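PDB 3E2V: 3'-5'-exonuclease from Saccharomyces cerevisiae, which probably cuts double-stranded DNA without evident sequence specificity and trims it from the 3' end, as a TatD-type metal-dependent nuclease likely to use magnesium. Local coordinates for residues S205-F210 and L262-N267; L250-F255 and P270-G275; L185-L190 and F228-L233; E140-M145 and C189-L194; D39-L44 and S73-L78. All blocks are in the same frame, centred on the assembly; numbering follows the deposited sequence.

Interaction 1. Residues S205-F210 and L262-N267; sequences SACDDF and LQKLLN
Two neighbouring helices on the outside of the TatD barrel, 207-219 and 259-268, meet here through the first turn of the former and the middle of the latter, with C207 and K264 closest in the backbone at 7.9 Å between CA atoms. At the outer margin K264 reaches across to D208, and NZ gives a salt-bridged hydrogen bond of 2.8 Å to OD1, on the syn lone pair that faces the other carboxylate oxygen. Because the lysine chain is extended beyond CG (chi2 to chi4 between 169° and 176°), its amine spans the gap, while CE passes 3.5 Å from the same D208 OD1. Below this polar margin the thiol of C207 points at K264, its SG 4.2 Å from CB. Deeper still, L265 sends CD2 to the edge of the F210 ring, close to the ring plane and 3.7 Å from CE2; the two side chains cross at about a right angle. F210 and L265 both also rest on V252 of the sheet. A charged pair at the surface over an apolar layer that seats two consecutive helices on the strands is the arrangement of the outer helical shell of a TIM barrel.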
# COMPACT_ATOMS: atom_id res chain seq x y z
N SER A 205 -6.91 12.61 -4.18
CA SER A 205 -7.49 13.95 -4.37
C SER A 205 -6.61 15.09 -3.87
O SER A 205 -7.09 16.16 -3.50
CB SER A 205 -8.89 14.04 -3.74
OG SER A 205 -9.70 12.97 -4.22
N ALA A 206 -5.30 14.86 -3.86
CA ALA A 206 -4.34 15.77 -3.26
C ALA A 206 -3.10 15.93 -4.15
O ALA A 206 -2.02 16.17 -3.64
CB ALA A 206 -3.93 15.25 -1.89
N CYS A 207 -3.25 15.80 -5.46
CA CYS A 207 -2.06 15.65 -6.30
C CYS A 207 -1.12 16.84 -6.21
O CYS A 207 0.09 16.66 -6.02
CB CYS A 207 -2.45 15.36 -7.74
SG CYS A 207 -1.04 14.75 -8.73
N ASP A 208 -1.64 18.06 -6.34
CA ASP A 208 -0.74 19.21 -6.36
C ASP A 208 0.04 19.36 -5.05
O ASP A 208 1.25 19.58 -5.08
CB ASP A 208 -1.48 20.51 -6.70
CG ASP A 208 -1.85 20.61 -8.17
OD1 ASP A 208 -1.27 19.89 -9.02
OD2 ASP A 208 -2.74 21.42 -8.47
N ASP A 209 -0.64 19.20 -3.90
CA ASP A 209 0.04 19.32 -2.62
C ASP A 209 1.02 18.18 -2.38
O ASP A 209 2.08 18.38 -1.78
CB ASP A 209 -0.96 19.38 -1.47
CG ASP A 209 -1.69 20.73 -1.37
OD1 ASP A 209 -1.39 21.64 -2.18
OD2 ASP A 209 -2.55 20.87 -0.49
N PHE A 210 0.67 16.98 -2.84
CA PHE A 210 1.51 15.78 -2.70
C PHE A 210 2.80 16.00 -3.49
O PHE A 210 3.90 15.80 -2.96
CB PHE A 210 0.69 14.61 -3.25
CG PHE A 210 1.36 13.25 -3.22
CD1 PHE A 210 1.40 12.49 -2.05
CD2 PHE A 210 1.82 12.67 -4.40
CE1 PHE A 210 1.94 11.19 -2.05
CE2 PHE A 210 2.37 11.37 -4.41
CZ PHE A 210 2.44 10.65 -3.22
N LEU A 262 -1.60 11.82 -13.40
CA LEU A 262 -0.59 10.82 -13.73
C LEU A 262 0.67 11.47 -14.29
O LEU A 262 1.77 11.12 -13.90
CB LEU A 262 -1.12 9.77 -14.71
CG LEU A 262 -0.07 8.78 -15.21
CD1 LEU A 262 0.47 7.91 -14.05
CD2 LEU A 262 -0.61 7.90 -16.34
N GLN A 263 0.51 12.40 -15.23
CA GLN A 263 1.66 13.05 -15.82
C GLN A 263 2.45 13.86 -14.76
O GLN A 263 3.68 13.86 -14.77
CB GLN A 263 1.24 13.91 -17.01
CG GLN A 263 0.72 13.07 -18.18
CD GLN A 263 1.71 12.01 -18.64
OE1 GLN A 263 2.90 12.30 -18.84
NE2 GLN A 263 1.24 10.78 -18.80
N LYS A 264 1.75 14.51 -13.83
CA LYS A 264 2.45 15.21 -12.76
C LYS A 264 3.29 14.24 -11.93
O LYS A 264 4.43 14.55 -11.55
CB LYS A 264 1.46 15.95 -11.86
CG LYS A 264 0.80 17.17 -12.53
CD LYS A 264 -0.36 17.70 -11.70
CE LYS A 264 -0.92 18.96 -12.34
NZ LYS A 264 -2.13 19.48 -11.65
N LEU A 265 2.74 13.06 -11.64
CA LEU A 265 3.48 12.08 -10.85
C LEU A 265 4.67 11.52 -11.62
O LEU A 265 5.78 11.43 -11.08
CB LEU A 265 2.54 10.95 -10.39
CG LEU A 265 1.42 11.35 -9.42
CD1 LEU A 265 0.50 10.17 -9.22
CD2 LEU A 265 2.00 11.79 -8.08
N LEU A 266 4.47 11.16 -12.89
CA LEU A 266 5.56 10.58 -13.68
C LEU A 266 6.71 11.54 -13.88
O LEU A 266 7.87 11.12 -13.93
CB LEU A 266 5.06 10.06 -15.04
CG LEU A 266 4.06 8.90 -14.98
CD1 LEU A 266 3.48 8.65 -16.37
CD2 LEU A 266 4.68 7.61 -14.43
N ASN A 267 6.38 12.83 -13.97
CA ASN A 267 7.38 13.87 -14.22
C ASN A 267 8.11 14.30 -12.95
O ASN A 267 9.18 14.91 -13.02
CB ASN A 267 6.72 15.05 -14.94
CG ASN A 267 6.41 14.74 -16.40
OD1 ASN A 267 7.16 14.03 -17.08
ND2 ASN A 267 5.28 15.25 -16.88

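Interaction 2. Residues L250-F255 and P270-G275; sequences LVVHSF and PNIFIG. With MG (magnesium ion), chain E.
With chi1 at 162°, H253 sets its imidazole anti to the backbone N and brings NE2 to magnesium at 2.2 Å; F255, with chi1 at 180°, has CG anti to its backbone N and its ring leading off, while I274 CG2 meets F255 CB at 3.5 Å, with CG next nearest and the approach to the ring oblique. Behind these groups, strands 250-252 and 272-275 run parallel, their axes 27° apart, with L250 opposite I272, V251 opposite F273 and V252 opposite I274. The backbone bonds alternate between the strands: L250 N to N271 O, F273 N to L250 O, V252 N to F273 O at 2.8 Å, G275 N to V252 O at 2.8 Å, and finally F255 N to G275 O at 2.9 Å, which carries the pairing past H253. On the face bearing L250, V252, I272 and I274, I272 CD1 fits between L250 CB at 3.7 Å and V252 CG2 at 3.8 Å. V251 and F273 occupy the other face, against helix 377-392. G275 comes close to the H253-S254 backbone, and S254 CB sits over the centre of one imidazole face. E301 OE2 takes the ND1 hydrogen bond of H253 and one from S254 N, fixing the ring's rotation from the second shell. Four waters and D303 complete the magnesium shell, water 4 being long at 2.6 Å. With ND1 bound to a carboxylate, NE2 is left to serve as the metal donor, and the carboxylate would probably make the imidazole a stronger ligand.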
# COMPACT_ATOMS: atom_id res chain seq x y z
N LEU A 250 9.79 5.40 -5.26
CA LEU A 250 8.67 6.16 -4.73
C LEU A 250 7.41 5.55 -5.33
O LEU A 250 7.09 5.80 -6.48
CB LEU A 250 8.81 7.63 -5.17
CG LEU A 250 10.13 8.31 -4.78
CD1 LEU A 250 10.20 9.70 -5.38
CD2 LEU A 250 10.30 8.39 -3.27
N VAL A 251 6.72 4.73 -4.55
CA VAL A 251 5.60 3.95 -5.06
C VAL A 251 4.30 4.61 -4.66
O VAL A 251 4.01 4.76 -3.47
CB VAL A 251 5.66 2.50 -4.53
CG1 VAL A 251 4.42 1.71 -4.96
CG2 VAL A 251 6.96 1.81 -4.98
N VAL A 252 3.53 5.04 -5.67
CA VAL A 252 2.23 5.64 -5.42
C VAL A 252 1.16 4.55 -5.49
O VAL A 252 0.74 4.15 -6.58
CB VAL A 252 1.94 6.81 -6.42
CG1 VAL A 252 0.59 7.49 -6.08
CG2 VAL A 252 3.09 7.83 -6.45
N HIS A 253 0.73 4.10 -4.32
CA HIS A 253 -0.21 2.98 -4.13
C HIS A 253 -1.61 3.33 -4.64
O HIS A 253 -2.05 4.48 -4.56
CB HIS A 253 -0.22 2.60 -2.60
CG HIS A 253 -1.39 1.79 -2.10
ND1 HIS A 253 -1.75 0.56 -2.63
CD2 HIS A 253 -2.21 2.00 -1.04
CE1 HIS A 253 -2.77 0.07 -1.94
NE2 HIS A 253 -3.08 0.93 -0.98
N SER A 254 -2.30 2.33 -5.18
CA SER A 254 -3.74 2.44 -5.40
C SER A 254 -4.15 3.70 -6.18
O SER A 254 -5.00 4.47 -5.74
CB SER A 254 -4.48 2.36 -4.05
OG SER A 254 -5.87 2.15 -4.27
N PHE A 255 -3.50 3.91 -7.32
CA PHE A 255 -3.73 5.11 -8.10
C PHE A 255 -5.08 5.12 -8.82
O PHE A 255 -5.40 4.19 -9.57
CB PHE A 255 -2.63 5.29 -9.14
CG PHE A 255 -2.81 6.52 -9.97
CD1 PHE A 255 -2.55 7.77 -9.42
CD2 PHE A 255 -3.29 6.45 -11.28
CE1 PHE A 255 -2.72 8.94 -10.17
CE2 PHE A 255 -3.47 7.63 -12.03
CZ PHE A 255 -3.18 8.86 -11.47
N PRO A 270 11.93 9.97 -12.21
CA PRO A 270 11.95 8.70 -12.94
C PRO A 270 11.74 7.51 -12.01
O PRO A 270 11.46 6.41 -12.47
CB PRO A 270 13.37 8.67 -13.54
CG PRO A 270 14.15 9.59 -12.71
CD PRO A 270 13.21 10.68 -12.33
N ASN A 271 11.86 7.76 -10.70
CA ASN A 271 11.73 6.69 -9.70
C ASN A 271 10.33 6.59 -9.08
O ASN A 271 10.14 5.85 -8.13
CB ASN A 271 12.79 6.88 -8.61
CG ASN A 271 14.19 6.46 -9.08
OD1 ASN A 271 14.32 5.62 -9.97
ND2 ASN A 271 15.22 7.05 -8.48
N ILE A 272 9.38 7.33 -9.65
CA ILE A 272 7.95 7.19 -9.31
C ILE A 272 7.41 5.95 -10.02
O ILE A 272 7.61 5.77 -11.23
CB ILE A 272 7.16 8.44 -9.73
CG1 ILE A 272 7.32 9.54 -8.68
CG2 ILE A 272 5.65 8.12 -9.97
CD1 ILE A 272 6.49 9.34 -7.41
N PHE A 273 6.73 5.11 -9.25
CA PHE A 273 6.00 3.95 -9.77
C PHE A 273 4.54 4.11 -9.41
O PHE A 273 4.22 4.76 -8.41
CB PHE A 273 6.55 2.64 -9.17
CG PHE A 273 7.92 2.31 -9.63
CD1 PHE A 273 8.10 1.38 -10.64
CD2 PHE A 273 9.01 2.96 -9.09
CE1 PHE A 273 9.37 1.09 -11.11
CE2 PHE A 273 10.29 2.69 -9.54
CZ PHE A 273 10.48 1.76 -10.56
N ILE A 274 3.67 3.46 -10.19
CA ILE A 274 2.22 3.62 -10.03
C ILE A 274 1.61 2.26 -9.73
O ILE A 274 1.71 1.33 -10.54
CB ILE A 274 1.57 4.20 -11.30
CG1 ILE A 274 2.27 5.50 -11.77
CG2 ILE A 274 0.08 4.38 -11.09
CD1 ILE A 274 2.17 6.71 -10.81
N GLY A 275 0.99 2.14 -8.55
CA GLY A 275 0.27 0.92 -8.17
C GLY A 275 -1.13 0.88 -8.75
O GLY A 275 -1.89 1.85 -8.65
MG MG E . -4.94 0.69 0.19
O HOH W 1 -6.22 1.78 -0.91
O HOH W 2 -6.49 0.39 1.52
O HOH W 3 -3.75 -0.20 1.62
O HOH W 4 -4.56 3.05 1.15

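Interaction 3. Residues L185-L190 and F228-L233; sequences LKISCL and FQLQKL
The chain makes a type I beta turn from I187 to L190 as it leaves helix 174-187, and a short 3-10 turn at 230-232 faces it, with I187 and L230 7.3 Å apart between CA atoms. L230 carries most of the contact. Its chi1 of -59° carries CG toward the helix, and chi2 near 180° splits the methyls: CD1 presses on K186 CB at 3.5 Å, tighter than usual for two carbons, and also touches K186 CD, while CD2 meets I187 CG1 at 4.0 Å. Against both K186 and I187 the leucine crosses at about a right angle. From the last position of the turn, L190 brings CD1 to 3.8 Å from the carbonyl oxygen of L230 and to 4.1 Å from CD1 of L233. No hydrogen bond spans the two segments. The amine of K186 is instead drawn away to salt bridges with D223 and E183, leaving its extended aliphatic stem to the leucine. D226 accepts from L230 N and Q231 N and so fixes the 3-10 turn. The contact thus joins the C-terminal end of helix 174-187 to the loop between strands 221-222 and 241-242, with Y242 touching K186, L190 and L230, and with L138 of helix 132-149 meeting I187.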
# COMPACT_ATOMS: atom_id res chain seq x y z
N LEU A 185 8.55 11.88 6.05
CA LEU A 185 9.54 11.89 4.98
C LEU A 185 10.92 12.23 5.54
O LEU A 185 11.91 11.64 5.13
CB LEU A 185 9.14 12.85 3.86
CG LEU A 185 7.94 12.41 3.03
CD1 LEU A 185 7.54 13.55 2.12
CD2 LEU A 185 8.24 11.13 2.22
N LYS A 186 10.98 13.17 6.47
CA LYS A 186 12.27 13.52 7.06
C LYS A 186 12.87 12.32 7.80
O LYS A 186 14.04 11.99 7.64
CB LYS A 186 12.13 14.70 8.01
CG LYS A 186 11.88 16.04 7.33
CD LYS A 186 11.64 17.11 8.39
CE LYS A 186 11.28 18.45 7.78
NZ LYS A 186 10.88 19.43 8.86
N ILE A 187 12.06 11.67 8.61
CA ILE A 187 12.51 10.49 9.35
C ILE A 187 13.06 9.43 8.41
O ILE A 187 14.08 8.81 8.70
CB ILE A 187 11.37 9.91 10.24
CG1 ILE A 187 11.24 10.74 11.52
CG2 ILE A 187 11.59 8.42 10.54
CD1 ILE A 187 9.98 10.39 12.28
N SER A 188 12.41 9.26 7.27
CA SER A 188 12.81 8.24 6.30
C SER A 188 14.17 8.52 5.66
O SER A 188 14.71 7.69 4.93
CB SER A 188 11.74 8.11 5.20
OG SER A 188 11.89 9.12 4.21
N CYS A 189 14.67 9.74 5.89
CA CYS A 189 15.98 10.20 5.39
C CYS A 189 17.06 10.33 6.47
O CYS A 189 18.20 10.71 6.17
CB CYS A 189 15.86 11.58 4.68
SG CYS A 189 14.83 11.59 3.21
N LEU A 190 16.71 10.01 7.72
CA LEU A 190 17.56 10.38 8.86
C LEU A 190 18.87 9.62 8.98
O LEU A 190 19.82 10.11 9.62
CB LEU A 190 16.80 10.26 10.18
CG LEU A 190 16.09 11.53 10.63
CD1 LEU A 190 15.52 11.32 12.01
CD2 LEU A 190 16.97 12.79 10.60
N PHE A 228 10.30 19.69 15.10
CA PHE A 228 10.08 18.43 15.82
C PHE A 228 11.36 17.75 16.30
O PHE A 228 11.34 16.61 16.76
CB PHE A 228 9.14 17.52 15.00
CG PHE A 228 7.78 18.14 14.79
CD1 PHE A 228 6.78 17.99 15.75
CD2 PHE A 228 7.52 18.93 13.69
CE1 PHE A 228 5.53 18.61 15.57
CE2 PHE A 228 6.27 19.55 13.50
CZ PHE A 228 5.28 19.39 14.46
N GLN A 229 12.46 18.50 16.21
CA GLN A 229 13.73 18.10 16.84
C GLN A 229 14.25 16.74 16.37
O GLN A 229 14.77 15.94 17.15
CB GLN A 229 13.66 18.18 18.39
CG GLN A 229 13.39 19.59 18.94
CD GLN A 229 13.40 19.66 20.48
OE1 GLN A 229 13.35 18.65 21.18
NE2 GLN A 229 13.43 20.89 21.00
N LEU A 230 14.14 16.48 15.07
CA LEU A 230 14.55 15.20 14.50
C LEU A 230 16.06 15.07 14.45
O LEU A 230 16.61 13.97 14.48
CB LEU A 230 13.97 15.02 13.10
CG LEU A 230 12.46 15.06 12.95
CD1 LEU A 230 12.08 14.90 11.48
CD2 LEU A 230 11.78 13.99 13.80
N GLN A 231 16.75 16.21 14.35
CA GLN A 231 18.20 16.20 14.26
C GLN A 231 18.86 15.88 15.61
O GLN A 231 20.09 15.80 15.70
CB GLN A 231 18.69 17.52 13.64
CG GLN A 231 18.27 17.64 12.16
CD GLN A 231 18.43 19.03 11.58
OE1 GLN A 231 19.43 19.72 11.84
NE2 GLN A 231 17.47 19.45 10.78
N LYS A 232 18.03 15.67 16.64
CA LYS A 232 18.47 15.19 17.96
C LYS A 232 18.40 13.67 18.06
O LYS A 232 18.90 13.07 19.01
CB LYS A 232 17.60 15.81 19.06
N LEU A 233 17.76 13.04 17.08
CA LEU A 233 17.61 11.59 17.05
C LEU A 233 18.83 10.94 16.39
O LEU A 233 18.89 9.72 16.25
CB LEU A 233 16.33 11.20 16.30
CG LEU A 233 15.00 11.84 16.71
CD1 LEU A 233 13.92 11.43 15.74
CD2 LEU A 233 14.61 11.47 18.15

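Interaction 4. Residues E140-M145 and C189-L194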
# COMPACT_ATOMS: atom_id res chain seq x y z
N GLU A 140 9.30 7.75 18.69
CA GLU A 140 8.82 6.38 18.84
C GLU A 140 8.78 5.69 17.47
O GLU A 140 9.21 4.54 17.32
CB GLU A 140 7.45 6.38 19.50
CG GLU A 140 6.84 4.98 19.63
CD GLU A 140 5.42 5.00 20.15
OE1 GLU A 140 4.96 6.05 20.64
OE2 GLU A 140 4.76 3.93 20.08
N LEU A 141 8.28 6.40 16.46
CA LEU A 141 8.19 5.86 15.11
C LEU A 141 9.56 5.59 14.48
O LEU A 141 9.79 4.51 13.93
CB LEU A 141 7.37 6.82 14.24
CG LEU A 141 7.16 6.39 12.79
CD1 LEU A 141 6.41 5.06 12.71
CD2 LEU A 141 6.39 7.48 12.07
N TYR A 142 10.48 6.56 14.59
CA TYR A 142 11.86 6.38 14.14
C TYR A 142 12.52 5.18 14.81
O TYR A 142 13.13 4.32 14.15
CB TYR A 142 12.65 7.66 14.46
CG TYR A 142 14.10 7.67 14.01
CD1 TYR A 142 14.43 7.49 12.66
CD2 TYR A 142 15.12 7.89 14.91
CE1 TYR A 142 15.74 7.52 12.22
CE2 TYR A 142 16.45 7.93 14.48
CZ TYR A 142 16.75 7.75 13.13
OH TYR A 142 18.05 7.78 12.69
N ASP A 143 12.36 5.12 16.13
CA ASP A 143 12.93 4.01 16.89
C ASP A 143 12.40 2.65 16.43
O ASP A 143 13.17 1.70 16.27
CB ASP A 143 12.67 4.20 18.38
CG ASP A 143 13.56 5.27 19.02
OD1 ASP A 143 14.52 5.77 18.37
OD2 ASP A 143 13.26 5.64 20.17
N LEU A 144 11.10 2.57 16.18
CA LEU A 144 10.49 1.35 15.66
C LEU A 144 11.07 0.94 14.31
O LEU A 144 11.43 -0.22 14.09
CB LEU A 144 8.98 1.52 15.54
CG LEU A 144 8.21 0.28 15.06
CD1 LEU A 144 8.39 -0.86 16.04
CD2 LEU A 144 6.73 0.64 14.91
N MET A 145 11.15 1.90 13.38
CA MET A 145 11.74 1.65 12.07
C MET A 145 13.17 1.13 12.20
O MET A 145 13.53 0.15 11.58
CB MET A 145 11.71 2.92 11.21
CG MET A 145 10.32 3.37 10.81
SD MET A 145 10.40 4.89 9.75
CE MET A 145 8.62 5.16 9.44
N CYS A 189 14.67 9.74 5.89
CA CYS A 189 15.98 10.20 5.39
C CYS A 189 17.06 10.33 6.47
O CYS A 189 18.20 10.71 6.17
CB CYS A 189 15.86 11.58 4.68
SG CYS A 189 14.83 11.59 3.21
N LEU A 190 16.71 10.01 7.72
CA LEU A 190 17.56 10.38 8.86
C LEU A 190 18.87 9.62 8.98
O LEU A 190 19.82 10.11 9.62
CB LEU A 190 16.80 10.26 10.18
CG LEU A 190 16.09 11.53 10.63
CD1 LEU A 190 15.52 11.32 12.01
CD2 LEU A 190 16.97 12.79 10.60
N ASN A 191 18.91 8.43 8.42
CA ASN A 191 20.14 7.64 8.43
C ASN A 191 20.26 6.85 7.13
O ASN A 191 19.29 6.76 6.36
CB ASN A 191 20.22 6.76 9.69
CG ASN A 191 19.14 5.67 9.73
OD1 ASN A 191 19.01 4.87 8.80
ND2 ASN A 191 18.39 5.63 10.83
N ASP A 192 21.44 6.30 6.86
CA ASP A 192 21.70 5.65 5.57
C ASP A 192 20.79 4.45 5.29
O ASP A 192 20.34 4.26 4.16
CB ASP A 192 23.17 5.24 5.42
CG ASP A 192 24.10 6.44 5.27
OD1 ASP A 192 23.64 7.59 5.07
OD2 ASP A 192 25.33 6.22 5.36
N LYS A 193 20.51 3.65 6.31
CA LYS A 193 19.72 2.44 6.11
C LYS A 193 18.29 2.78 5.71
O LYS A 193 17.79 2.28 4.71
CB LYS A 193 19.74 1.55 7.35
CG LYS A 193 19.24 0.12 7.10
CD LYS A 193 19.16 -0.70 8.39
CE LYS A 193 20.53 -1.07 8.97
NZ LYS A 193 20.43 -1.68 10.34
N LEU A 194 17.65 3.65 6.48
CA LEU A 194 16.28 4.06 6.15
C LEU A 194 16.23 4.82 4.83
O LEU A 194 15.26 4.69 4.10
CB LEU A 194 15.67 4.89 7.27
CG LEU A 194 15.49 4.18 8.63
CD1 LEU A 194 14.68 5.04 9.58
CD2 LEU A 194 14.87 2.78 8.48
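Y142 OH receives the N191 side-chain amide: ND2 donates to it at 2.9 Å, with an N-H...O angle of 155° and the hydroxyl slightly tilted from the amide plane. ND2 also hydrogen-bonds N146 OD1, while N191 OD1 accepts from L194 N at 3.0 Å in an almost straight bond of 176°, making N191 the N-cap of helix 192-195. One side chain thereby caps the short helix at its start and links it to helix 132-149. The chi1 of 66° puts CG of N191 between its own N and carbonyl carbon, a crowded position that folds the amide back over the helix start. L190 adds a CH-pi contact, its CD1 over one face of the Y142 ring and 3.9 Å from the centroid, and its CB lies 3.6 Å from Y142 CE1. L194 CD1 comes obliquely to the ring, 3.8 Å from CE1, and continues to M145 CB at 4.0 Å, so one methyl touches both Y142 and M145, three residues apart on the helix. Helix 132-149 therefore lies against the start of helix 192-195, with I187 of helix 174-187 touching both Y142 and M145, and with helix 62-75 packed against E140, L141 and L144.

Interaction 5. Residues D39-L44 and S73-L78; sequences DYVKLL and SSVKDL
V75 projects toward the side of helix 40-49, and the way Y40, V41 and L44 are turned toward it defines the contact. The Y40 ring presents an edge: V75 CG1 lies near the ring plane, 3.5 Å from CE1 and 3.9 Å from CD1, and the two side chains cross obliquely. The chi1 of Y40 is 52°, with CG held between its backbone N and carbonyl carbon, and this swings the ring out from the first turn of the helix toward the valine. H27 also meets the Y40 ring, with the two planes at about 45°. V41 and V75 instead slide past each other in opposite directions, V41 CG2 resting 4.1 Å from V75 CG1, so that this one methyl of V75 is shared by the tyrosine and the valine. Its other methyl, CG2, faces L44 CD1 at the looser distance of 4.4 Å, one turn further along the helix from Y40. The chain after V75 then bends, held by a 2.8 Å bond from L78 N to V75 O, and brings L78 back over V41: L78 CB is 4.2 Å from V41 CG2, and L78 O is 4.0 Å from V41 CG1. V41 and L78 are the nearest CA pair across the two segments, 6.9 Å apart. No hydrogen bond crosses between the segments, and the junction is held by apolar contact. V75 and L44 both continue inward to L83 of strand 82-87, so helices 40-49 and 62-75 are joined over that strand.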
# COMPACT_ATOMS: atom_id res chain seq x y z
N ASP A 39 -9.25 -16.84 8.83
CA ASP A 39 -8.87 -17.85 7.82
C ASP A 39 -7.71 -17.35 6.97
O ASP A 39 -7.60 -17.74 5.81
CB ASP A 39 -10.08 -18.19 6.94
CG ASP A 39 -10.54 -17.01 6.08
OD1 ASP A 39 -10.51 -15.83 6.54
OD2 ASP A 39 -10.97 -17.25 4.93
N TYR A 40 -6.84 -16.51 7.53
CA TYR A 40 -5.79 -15.92 6.70
C TYR A 40 -4.73 -16.91 6.23
O TYR A 40 -4.13 -16.71 5.19
CB TYR A 40 -5.18 -14.66 7.34
CG TYR A 40 -4.72 -14.84 8.77
CD1 TYR A 40 -3.48 -15.42 9.06
CD2 TYR A 40 -5.51 -14.41 9.83
CE1 TYR A 40 -3.05 -15.58 10.37
CE2 TYR A 40 -5.08 -14.56 11.14
CZ TYR A 40 -3.86 -15.15 11.41
OH TYR A 40 -3.45 -15.29 12.71
N VAL A 41 -4.52 -18.01 6.95
CA VAL A 41 -3.58 -19.02 6.45
C VAL A 41 -4.15 -19.69 5.18
O VAL A 41 -3.45 -19.78 4.17
CB VAL A 41 -3.11 -20.02 7.55
CG1 VAL A 41 -2.33 -21.16 6.94
CG2 VAL A 41 -2.25 -19.29 8.57
N LYS A 42 -5.43 -20.07 5.19
CA LYS A 42 -6.08 -20.59 3.98
C LYS A 42 -6.13 -19.56 2.84
O LYS A 42 -5.97 -19.91 1.66
CB LYS A 42 -7.48 -21.13 4.27
CG LYS A 42 -7.44 -22.50 4.93
CD LYS A 42 -8.82 -22.91 5.40
CE LYS A 42 -8.76 -24.15 6.28
NZ LYS A 42 -8.92 -25.39 5.47
N LEU A 43 -6.32 -18.30 3.21
CA LEU A 43 -6.24 -17.21 2.27
C LEU A 43 -4.89 -17.20 1.56
O LEU A 43 -4.81 -17.01 0.34
CB LEU A 43 -6.46 -15.89 3.00
CG LEU A 43 -6.36 -14.64 2.13
CD1 LEU A 43 -7.57 -13.77 2.31
CD2 LEU A 43 -5.05 -13.91 2.39
N LEU A 44 -3.82 -17.39 2.33
CA LEU A 44 -2.48 -17.38 1.75
C LEU A 44 -2.26 -18.61 0.88
O LEU A 44 -1.59 -18.51 -0.15
CB LEU A 44 -1.42 -17.23 2.85
CG LEU A 44 -1.45 -15.87 3.58
CD1 LEU A 44 -0.65 -15.91 4.89
CD2 LEU A 44 -0.97 -14.70 2.69
N SER A 73 5.25 -12.06 11.59
CA SER A 73 6.03 -13.01 12.41
C SER A 73 5.23 -14.28 12.74
O SER A 73 5.75 -15.39 12.67
CB SER A 73 6.49 -12.33 13.69
OG SER A 73 7.24 -13.26 14.50
N SER A 74 3.95 -14.10 13.08
CA SER A 74 3.10 -15.22 13.52
C SER A 74 2.88 -16.26 12.43
O SER A 74 2.65 -17.44 12.73
CB SER A 74 1.75 -14.71 14.01
OG SER A 74 1.91 -14.02 15.23
N VAL A 75 2.92 -15.84 11.17
CA VAL A 75 2.74 -16.78 10.05
C VAL A 75 4.00 -17.14 9.24
O VAL A 75 3.90 -17.83 8.23
CB VAL A 75 1.62 -16.35 9.07
CG1 VAL A 75 0.31 -16.26 9.78
CG2 VAL A 75 1.95 -15.04 8.34
N LYS A 76 5.18 -16.74 9.71
CA LYS A 76 6.42 -16.97 8.92
C LYS A 76 6.66 -18.43 8.57
O LYS A 76 7.27 -18.75 7.53
CB LYS A 76 7.65 -16.36 9.61
CG LYS A 76 8.16 -17.13 10.83
CD LYS A 76 9.23 -16.35 11.60
CE LYS A 76 9.90 -17.25 12.64
NZ LYS A 76 10.30 -16.51 13.87
N ASP A 77 6.20 -19.32 9.44
CA ASP A 77 6.37 -20.75 9.23
C ASP A 77 5.10 -21.42 8.75
O ASP A 77 5.06 -22.65 8.61
CB ASP A 77 6.87 -21.42 10.52
CG ASP A 77 8.27 -20.95 10.91
OD1 ASP A 77 9.20 -20.97 10.06
OD2 ASP A 77 8.45 -20.56 12.08
N LEU A 78 4.06 -20.63 8.48
CA LEU A 78 2.78 -21.15 8.00
C LEU A 78 2.37 -20.65 6.62
O LEU A 78 1.55 -21.28 5.95
CB LEU A 78 1.65 -20.87 9.00
CG LEU A 78 1.79 -21.47 10.40
CD1 LEU A 78 0.85 -20.79 11.37
CD2 LEU A 78 1.56 -22.98 10.38

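In the fold
Interactions 1 and 2, with centres 10 Å apart, form one body: helix 259-268 of interaction 1 connects the two strands of interaction 2, completing a beta-alpha-beta crossover, and L265 CD1 touches F255 CE1 at 3.6 Å. The magnesium belongs to interaction 2, and the F210 side chain of interaction 1 is about 13 Å from it. Interactions 3 and 4, with centres 8 Å apart, share C189 and L190, and I187 CG2 meets Y142 CD1 at 3.7 Å. Between side chains, M145 of interaction 4 is about 10 Å from E161, which binds magnesium in an entry of this protein but holds no ion here. Interaction 5 stands apart, its centre 28 Å from those of interactions 2 and 4.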